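Local coordinates for putative N-acetylmuramoyl-L-alanine amidase,autolysin cwp6 (Peptoclostridium difficile, PDB 5J72), which probably hydrolyses the amide bond between N-acetylmuramic acid and L-alanine in peptidoglycan, and carries CWB2 modules that anchor it in the cell wall, at residues M366-S371 / D420-S425; K133-A138 / T414-G419; V258-I263 / E310-G315. All blocks are in the same frame, centred on the assembly; numbering follows the deposited sequence.

Overall arrangement
Contacts 1 and 2 are neighbours, with centres 8 Å apart. Strand 411-418 of contact 2 lies between strand 362-370, which carries one segment of contact 1, and strand 128-135. Segment 420-425 follows it directly in the chain. V368 N probably donates a hydrogen bond to Y416 O, and K134 NZ forms a salt bridge with D420 OD2. Contact 3 lies in another CWB2 repeat, its centre about 28 Å from that of contact 1 and about 29 Å from that of contact 2. Along the chain it is nested inside the loop that contact 2 closes. None includes H460, E477 or H530, which hold the zinc ion. The Y313 side chain of contact 3 is about 9 Å from a bound calcium ion.

Contact 1 (M366-S371 / D420-S425); sequences MLVAKS and DGMKDS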
loop_
_atom_site.group_PDB
_atom_site.type_symbol
_atom_site.label_atom_id
_atom_site.label_comp_id
_atom_site.label_asym_id
_atom_site.label_seq_id
_atom_site.Cartn_x
_atom_site.Cartn_y
_atom_site.Cartn_z
ATOM N N MET A 366 9.323 -1.047 -0.149
ATOM C CA MET A 366 7.933 -0.705 -0.461
ATOM C C MET A 366 7.665 -1.380 -1.698
ATOM O O MET A 366 8.425 -1.220 -2.635
ATOM C CB MET A 366 7.706 0.829 -0.644
ATOM C CG MET A 366 6.249 1.174 -1.044
ATOM S SD MET A 366 5.232 1.200 0.429
ATOM C CE MET A 366 5.594 2.870 1.040
ATOM N N LEU A 367 6.605 -2.202 -1.755
ATOM C CA LEU A 367 6.286 -2.881 -3.010
ATOM C C LEU A 367 5.153 -2.114 -3.657
ATOM O O LEU A 367 4.121 -1.924 -3.014
ATOM C CB LEU A 367 5.848 -4.378 -2.756
ATOM C CG LEU A 367 7.024 -5.365 -2.391
ATOM C CD1 LEU A 367 7.357 -5.169 -0.885
ATOM C CD2 LEU A 367 6.648 -6.838 -2.641
ATOM N N VAL A 368 5.279 -1.762 -4.952
ATOM C CA VAL A 368 4.253 -0.902 -5.565
ATOM C C VAL A 368 3.525 -1.602 -6.671
ATOM O O VAL A 368 4.143 -1.995 -7.647
ATOM C CB VAL A 368 4.950 0.374 -6.148
ATOM C CG1 VAL A 368 3.880 1.270 -6.847
ATOM C CG2 VAL A 368 5.640 1.132 -5.024
ATOM N N ALA A 369 2.190 -1.779 -6.517
ATOM C CA ALA A 369 1.378 -2.454 -7.493
ATOM C C ALA A 369 0.275 -1.495 -8.024
ATOM O O ALA A 369 -0.107 -0.527 -7.361
ATOM C CB ALA A 369 0.665 -3.652 -6.833
ATOM N N LYS A 370 -0.200 -1.785 -9.227
ATOM C CA LYS A 370 -1.268 -1.027 -9.844
ATOM C C LYS A 370 -2.523 -1.265 -9.066
ATOM O O LYS A 370 -2.791 -2.414 -8.731
ATOM C CB LYS A 370 -1.447 -1.537 -11.277
ATOM C CG LYS A 370 -0.263 -1.149 -12.176
ATOM C CD LYS A 370 -0.403 -1.729 -13.631
ATOM C CE LYS A 370 -0.282 -3.235 -13.660
ATOM N NZ LYS A 370 -0.723 -3.816 -14.961
ATOM N N SER A 371 -3.371 -0.254 -8.826
ATOM C CA SER A 371 -4.576 -0.506 -8.022
ATOM C C SER A 371 -5.760 -0.918 -8.858
ATOM O O SER A 371 -6.828 -1.142 -8.288
ATOM C CB SER A 371 -4.966 0.756 -7.266
ATOM O OG SER A 371 -5.086 1.819 -8.200
ATOM N N ASP A 420 3.915 -4.740 -14.997
ATOM C CA ASP A 420 4.216 -3.806 -16.060
ATOM C C ASP A 420 2.985 -2.886 -16.329
ATOM O O ASP A 420 1.845 -3.343 -16.233
ATOM C CB ASP A 420 4.498 -4.607 -17.333
ATOM C CG ASP A 420 5.002 -3.688 -18.414
ATOM O OD1 ASP A 420 4.341 -3.595 -19.456
ATOM O OD2 ASP A 420 6.063 -3.044 -18.198
ATOM N N GLY A 421 3.211 -1.623 -16.654
ATOM C CA GLY A 421 2.088 -0.745 -16.976
ATOM C C GLY A 421 2.089 0.553 -16.206
ATOM O O GLY A 421 1.505 1.522 -16.677
ATOM N N MET A 422 2.704 0.580 -15.015
ATOM C CA MET A 422 2.758 1.799 -14.258
ATOM C C MET A 422 3.733 2.758 -14.964
ATOM O O MET A 422 4.805 2.322 -15.388
ATOM C CB MET A 422 3.225 1.534 -12.814
ATOM C CG MET A 422 3.194 2.811 -11.957
ATOM S SD MET A 422 3.239 2.433 -10.190
ATOM C CE MET A 422 1.742 1.579 -10.021
ATOM N N LYS A 423 3.385 4.049 -15.098
ATOM C CA LYS A 423 4.277 4.985 -15.799
ATOM C C LYS A 423 5.567 5.205 -15.069
ATOM O O LYS A 423 5.589 5.205 -13.846
ATOM C CB LYS A 423 3.607 6.372 -15.958
ATOM C CG LYS A 423 2.263 6.311 -16.652
ATOM C CD LYS A 423 2.313 5.483 -17.899
ATOM C CE LYS A 423 2.168 6.350 -19.115
ATOM N NZ LYS A 423 0.960 5.960 -19.884
ATOM N N ASP A 424 6.663 5.439 -15.819
ATOM C CA ASP A 424 7.971 5.674 -15.211
ATOM C C ASP A 424 7.895 6.791 -14.289
ATOM O O ASP A 424 8.520 6.852 -13.238
ATOM C CB ASP A 424 9.021 6.038 -16.310
ATOM C CG ASP A 424 9.437 4.874 -17.200
ATOM O OD1 ASP A 424 9.113 3.720 -16.860
ATOM O OD2 ASP A 424 10.080 5.122 -18.237
ATOM N N SER A 425 7.113 7.762 -14.725
ATOM C CA SER A 425 6.851 8.997 -14.019
ATOM C C SER A 425 6.343 8.730 -12.558
ATOM O O SER A 425 6.797 9.327 -11.584
ATOM C CB SER A 425 5.772 9.734 -14.824
ATOM O OG SER A 425 5.315 10.869 -14.137
#
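The K370 and M422 side chains run antiparallel to one another where a strand of the CWB2 fold meets the loop before a helix. The strand is 362-370 and the helix is 424-433. Both segments belong to the third CWB2 repeat.

M422 carries the apolar half. Its CG stands anti to the backbone N (chi1 -176°), and the chain stays extended until it bends at its last torsion. The thioether end thereby reaches the strand. It lies across the V368 branch, with V368 CG1 3.6 Å from M422 SD. The same V368 branch lies 3.8 Å from M422 CE. This methyl also sits 3.9 Å from A369 O and 4.0 Å from K370 CG, so it fills the angle between the strand backbone and the root of the lysine. V415 of the neighbouring strand packs on V368, and T394 on M422.

K370 carries the polar half. Its CG lies beside the backbone N. The chain is extended at chi2, passes the backbone of G421 with CD 4.2 Å from G421 C, and bends at chi3. That bend brings CE to 3.3 Å from D420 O. The D420 carboxylate, paired with K134, is not the partner of this lysine. K370 uses the backbone carbonyl: NZ donates to D420 O at 2.9 Å, with a C=O...N angle of 156° and the nitrogen tilted 24° from the carbonyl plane.

Contact 2 (K133-A138 / T414-G419); sequences KKLAGA and TVYQIG
The Y416 ring is met obliquely by K133 and L135. Its CD1 corner takes most of the contact, with L135 CD1 at 3.7 Å and K133 CB at 3.9 Å. K133 bends at chi2 (82°), which lays CG, like CB, against the CD1-CE1 side of the ring before the rest of the chain leads away. L387 and L367 also pack on this tyrosine. The other flat group is the Q417 amide. The K134 chain runs past it, with K134 CE 3.7 Å from Q417 NE2 and K134 CD near both the amide carbon and OE1. These are contacts of methylenes with the amide. K134 stays extended along its whole length, which carries NZ on to its partner D420.

The backbones form a parallel beta ladder. It pairs strand 128-135, whose end belongs to the first CWB2 repeat, with strand 411-418 of the third, and so joins the two ends of the cell-wall-binding part. K133 bridges Y416, K134 bridges Q417 and L135 bridges I418. The side chains of K134 and Q417 lie on one face of the sheet; those of K133, L135, Y416 and I418 lie on the other. Four hydrogen bonds alternate along the ladder: K133 N to V415 O, Q417 N to K133 O, L135 N to Q417 O, and G419 N to L135 O at 2.9 Å.

L135 CD1 also touches I418 CD1 at 4.2 Å. Helices 140-151 and 375-387 cover this side, with I147 and L383 both against L135. Past the last bridge, A136 CB rests on the G419 backbone, 3.3 Å from G419 C.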
loop_
_atom_site.group_PDB
_atom_site.type_symbol
_atom_site.label_atom_id
_atom_site.label_comp_id
_atom_site.label_asym_id
_atom_site.label_seq_id
_atom_site.Cartn_x
_atom_site.Cartn_y
_atom_site.Cartn_z
ATOM N N LYS A 133 13.515 -2.100 -7.991
ATOM C CA LYS A 133 13.698 -3.441 -8.561
ATOM C C LYS A 133 12.374 -3.783 -9.253
ATOM O O LYS A 133 11.346 -3.865 -8.585
ATOM C CB LYS A 133 14.048 -4.416 -7.419
ATOM C CG LYS A 133 14.013 -5.872 -7.919
ATOM C CD LYS A 133 15.309 -6.221 -8.623
ATOM C CE LYS A 133 15.268 -7.658 -9.153
ATOM N NZ LYS A 133 16.412 -7.896 -10.056
ATOM N N LYS A 134 12.351 -3.975 -10.555
ATOM C CA LYS A 134 11.094 -4.260 -11.234
ATOM C C LYS A 134 10.856 -5.789 -11.370
ATOM O O LYS A 134 11.732 -6.494 -11.840
ATOM C CB LYS A 134 11.105 -3.613 -12.622
ATOM C CG LYS A 134 9.787 -3.796 -13.331
ATOM C CD LYS A 134 9.720 -2.970 -14.583
ATOM C CE LYS A 134 8.327 -3.057 -15.151
ATOM N NZ LYS A 134 8.323 -2.664 -16.575
ATOM N N LEU A 135 9.695 -6.279 -10.939
ATOM C CA LEU A 135 9.347 -7.723 -10.991
ATOM C C LEU A 135 8.138 -7.799 -11.853
ATOM O O LEU A 135 7.009 -7.564 -11.389
ATOM C CB LEU A 135 9.036 -8.257 -9.540
ATOM C CG LEU A 135 10.204 -8.045 -8.572
ATOM C CD1 LEU A 135 9.804 -8.537 -7.076
ATOM C CD2 LEU A 135 11.499 -8.852 -9.079
ATOM N N ALA A 136 8.326 -8.124 -13.125
ATOM C CA ALA A 136 7.171 -8.096 -13.998
ATOM C C ALA A 136 7.394 -8.850 -15.269
ATOM O O ALA A 136 8.545 -8.950 -15.703
ATOM C CB ALA A 136 6.914 -6.634 -14.387
ATOM N N GLY A 137 6.312 -9.340 -15.876
ATOM C CA GLY A 137 6.379 -9.980 -17.187
ATOM C C GLY A 137 5.214 -9.480 -18.052
ATOM O O GLY A 137 4.532 -8.521 -17.666
ATOM N N ALA A 138 4.960 -10.123 -19.201
ATOM C CA ALA A 138 3.904 -9.740 -20.152
ATOM C C ALA A 138 2.519 -9.801 -19.563
ATOM O O ALA A 138 1.707 -8.935 -19.846
ATOM C CB ALA A 138 3.967 -10.649 -21.372
ATOM N N THR A 414 14.476 -0.100 -0.510
ATOM C CA THR A 414 14.290 -0.580 -1.861
ATOM C C THR A 414 12.821 -0.472 -2.279
ATOM O O THR A 414 11.939 -0.787 -1.457
ATOM C CB THR A 414 14.672 -2.090 -1.935
ATOM O OG1 THR A 414 16.014 -2.233 -1.424
ATOM C CG2 THR A 414 14.588 -2.656 -3.346
ATOM N N VAL A 415 12.580 -0.119 -3.520
ATOM C CA VAL A 415 11.228 -0.020 -4.001
ATOM C C VAL A 415 11.089 -1.100 -5.023
ATOM O O VAL A 415 11.896 -1.198 -5.958
ATOM C CB VAL A 415 10.959 1.374 -4.644
ATOM C CG1 VAL A 415 9.588 1.381 -5.348
ATOM C CG2 VAL A 415 11.043 2.463 -3.604
ATOM N N TYR A 416 10.084 -1.977 -4.871
ATOM C CA TYR A 416 9.880 -2.980 -5.868
ATOM C C TYR A 416 8.723 -2.608 -6.724
ATOM O O TYR A 416 7.645 -2.344 -6.178
ATOM C CB TYR A 416 9.535 -4.341 -5.235
ATOM C CG TYR A 416 10.688 -4.936 -4.463
ATOM C CD1 TYR A 416 11.445 -5.960 -4.993
ATOM C CD2 TYR A 416 10.991 -4.494 -3.181
ATOM C CE1 TYR A 416 12.500 -6.549 -4.248
ATOM C CE2 TYR A 416 12.027 -5.071 -2.442
ATOM C CZ TYR A 416 12.769 -6.094 -2.985
ATOM O OH TYR A 416 13.782 -6.624 -2.185
ATOM N N GLN A 417 8.888 -2.590 -8.014
ATOM C CA GLN A 417 7.777 -2.278 -8.911
ATOM C C GLN A 417 7.183 -3.589 -9.406
ATOM O O GLN A 417 7.821 -4.382 -10.101
ATOM C CB GLN A 417 8.286 -1.452 -10.105
ATOM C CG GLN A 417 7.263 -1.294 -11.199
ATOM C CD GLN A 417 7.860 -0.385 -12.306
ATOM O OE1 GLN A 417 8.996 0.060 -12.193
ATOM N NE2 GLN A 417 7.082 -0.089 -13.364
ATOM N N ILE A 418 5.934 -3.834 -9.046
ATOM C CA ILE A 418 5.249 -5.069 -9.421
ATOM C C ILE A 418 4.456 -4.939 -10.688
ATOM O O ILE A 418 3.593 -4.065 -10.799
ATOM C CB ILE A 418 4.269 -5.472 -8.273
ATOM C CG1 ILE A 418 4.996 -5.472 -6.904
ATOM C CG2 ILE A 418 3.638 -6.845 -8.591
ATOM C CD1 ILE A 418 6.212 -6.459 -6.855
ATOM N N GLY A 419 4.713 -5.791 -11.646
ATOM C CA GLY A 419 3.938 -5.736 -12.852
ATOM C C GLY A 419 4.418 -4.638 -13.783
ATOM O O GLY A 419 5.198 -3.769 -13.463
#

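Contact 3 (V258-I263 / E310-G315); sequences VNKIYI and EAYYIG
N259 O accepts from E310 N at 3.2 Å, the longest of five backbone hydrogen bonds between these parallel strands. I261 N, Y312 N, I263 N and I314 N continue the ladder, ending with I314 N to I263 O at 2.9 Å.

The aromatic contact is between Y262 and Y312. In both, chi1 of -68° puts CG beside the backbone N, so the side chains extend in the same direction. The ring planes lie at 18°, but the rings are slid apart and barely overlap, centroids 5.3 Å apart. F357 meets Y312 edge-to-face.

Polar groups gather on the same face. Y312 OH donates to E310 OE2 at 2.7 Å, meeting it on its anti side and out of the carboxylate plane. OE2 itself lies in the ring plane. K260 CD also sits at the Y312 ring edge. The salt bridge from K260 NZ to E310 OE2 is long, at 4.0 Å; D283 is this lysine's stronger partner and also binds Y262 OH.

The other face is apolar. I263 CD1 touches Y313 CE1 at 3.6 Å, and I261 CG1 meets A311 CB. I328 of helix 322-329 packs here. The two strands form the centre of a four-stranded parallel sheet, order 2-1-3-4, flanked by helices in a CWB2 repeat.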
loop_
_atom_site.group_PDB
_atom_site.type_symbol
_atom_site.label_atom_id
_atom_site.label_comp_id
_atom_site.label_asym_id
_atom_site.label_seq_id
_atom_site.Cartn_x
_atom_site.Cartn_y
_atom_site.Cartn_z
ATOM N N VAL A 258 -3.529 -19.395 16.023
ATOM C CA VAL A 258 -4.192 -18.234 15.484
ATOM C C VAL A 258 -4.735 -17.432 16.692
ATOM O O VAL A 258 -5.584 -17.939 17.419
ATOM C CB VAL A 258 -5.308 -18.634 14.524
ATOM C CG1 VAL A 258 -6.246 -17.443 14.259
ATOM C CG2 VAL A 258 -4.684 -19.116 13.206
ATOM N N ASN A 259 -4.235 -16.211 16.916
ATOM C CA ASN A 259 -4.759 -15.417 18.030
ATOM C C ASN A 259 -5.072 -13.977 17.635
ATOM O O ASN A 259 -5.389 -13.165 18.481
ATOM C CB ASN A 259 -3.797 -15.444 19.187
ATOM C CG ASN A 259 -2.446 -14.964 18.832
ATOM O OD1 ASN A 259 -2.236 -14.297 17.800
ATOM N ND2 ASN A 259 -1.446 -15.342 19.606
ATOM N N LYS A 260 -4.996 -13.669 16.350
ATOM C CA LYS A 260 -5.303 -12.334 15.859
ATOM C C LYS A 260 -6.004 -12.488 14.506
ATOM O O LYS A 260 -5.633 -13.388 13.732
ATOM C CB LYS A 260 -3.987 -11.535 15.690
ATOM C CG LYS A 260 -4.113 -10.403 14.676
ATOM C CD LYS A 260 -3.018 -9.280 14.926
ATOM C CE LYS A 260 -1.684 -9.783 15.363
ATOM N NZ LYS A 260 -0.623 -8.689 15.268
ATOM N N ILE A 261 -7.018 -11.669 14.213
ATOM C CA ILE A 261 -7.640 -11.749 12.907
ATOM C C ILE A 261 -7.807 -10.343 12.330
ATOM O O ILE A 261 -7.923 -9.359 13.051
ATOM C CB ILE A 261 -9.019 -12.468 12.919
ATOM C CG1 ILE A 261 -10.013 -11.747 13.861
ATOM C CG2 ILE A 261 -8.814 -13.947 13.330
ATOM C CD1 ILE A 261 -11.421 -12.385 13.757
ATOM N N TYR A 262 -7.763 -10.266 11.006
ATOM C CA TYR A 262 -7.979 -9.045 10.283
ATOM C C TYR A 262 -9.235 -9.338 9.515
ATOM O O TYR A 262 -9.233 -10.194 8.655
ATOM C CB TYR A 262 -6.808 -8.771 9.298
ATOM C CG TYR A 262 -5.523 -8.444 10.046
ATOM C CD1 TYR A 262 -5.261 -7.153 10.490
ATOM C CD2 TYR A 262 -4.580 -9.423 10.308
ATOM C CE1 TYR A 262 -4.089 -6.837 11.152
ATOM C CE2 TYR A 262 -3.399 -9.126 11.006
ATOM C CZ TYR A 262 -3.164 -7.823 11.419
ATOM O OH TYR A 262 -2.048 -7.482 12.126
ATOM N N ILE A 263 -10.338 -8.594 9.800
ATOM C CA ILE A 263 -11.615 -8.873 9.130
ATOM C C ILE A 263 -11.871 -7.929 7.964
ATOM O O ILE A 263 -11.603 -6.704 8.060
ATOM C CB ILE A 263 -12.727 -8.692 10.200
ATOM C CG1 ILE A 263 -12.567 -9.763 11.290
ATOM C CG2 ILE A 263 -14.087 -8.796 9.538
ATOM C CD1 ILE A 263 -13.409 -9.440 12.562
ATOM N N GLU A 310 -6.665 -10.364 19.514
ATOM C CA GLU A 310 -6.915 -9.097 18.822
ATOM C C GLU A 310 -7.699 -9.302 17.570
ATOM O O GLU A 310 -7.516 -10.322 16.936
ATOM C CB GLU A 310 -5.569 -8.422 18.367
ATOM C CG GLU A 310 -4.642 -7.986 19.487
ATOM C CD GLU A 310 -3.231 -7.707 18.975
ATOM O OE1 GLU A 310 -2.276 -8.146 19.636
ATOM O OE2 GLU A 310 -3.082 -7.053 17.923
ATOM N N ALA A 311 -8.617 -8.358 17.242
ATOM C CA ALA A 311 -9.379 -8.385 15.991
ATOM C C ALA A 311 -9.309 -6.972 15.407
ATOM O O ALA A 311 -9.488 -5.979 16.132
ATOM C CB ALA A 311 -10.823 -8.772 16.225
ATOM N N TYR A 312 -9.063 -6.868 14.120
ATOM C CA TYR A 312 -9.012 -5.584 13.430
ATOM C C TYR A 312 -10.050 -5.612 12.373
ATOM O O TYR A 312 -10.358 -6.675 11.871
ATOM C CB TYR A 312 -7.639 -5.336 12.785
ATOM C CG TYR A 312 -6.569 -5.148 13.820
ATOM C CD1 TYR A 312 -5.857 -6.236 14.314
ATOM C CD2 TYR A 312 -6.297 -3.884 14.352
ATOM C CE1 TYR A 312 -4.903 -6.085 15.308
ATOM C CE2 TYR A 312 -5.337 -3.723 15.358
ATOM C CZ TYR A 312 -4.653 -4.825 15.827
ATOM O OH TYR A 312 -3.729 -4.706 16.834
ATOM N N TYR A 313 -10.645 -4.459 12.058
ATOM C CA TYR A 313 -11.698 -4.359 11.041
ATOM C C TYR A 313 -11.229 -3.453 9.928
ATOM O O TYR A 313 -11.031 -2.248 10.166
ATOM C CB TYR A 313 -12.982 -3.764 11.694
ATOM C CG TYR A 313 -13.334 -4.487 12.970
ATOM C CD1 TYR A 313 -14.092 -5.664 12.944
ATOM C CD2 TYR A 313 -12.888 -4.025 14.204
ATOM C CE1 TYR A 313 -14.383 -6.349 14.118
ATOM C CE2 TYR A 313 -13.171 -4.711 15.373
ATOM C CZ TYR A 313 -13.913 -5.874 15.326
ATOM O OH TYR A 313 -14.153 -6.591 16.482
ATOM N N ILE A 314 -11.091 -3.968 8.714
ATOM C CA ILE A 314 -10.608 -3.161 7.613
ATOM C C ILE A 314 -11.801 -2.834 6.751
ATOM O O ILE A 314 -12.339 -3.730 6.122
ATOM C CB ILE A 314 -9.528 -3.942 6.743
ATOM C CG1 ILE A 314 -8.462 -4.594 7.668
ATOM C CG2 ILE A 314 -8.849 -2.991 5.705
ATOM C CD1 ILE A 314 -7.721 -3.622 8.648
ATOM N N GLY A 315 -12.229 -1.587 6.713
ATOM C CA GLY A 315 -13.425 -1.257 5.940
ATOM C C GLY A 315 -14.268 -0.247 6.725
ATOM O O GLY A 315 -14.190 -0.221 7.951
#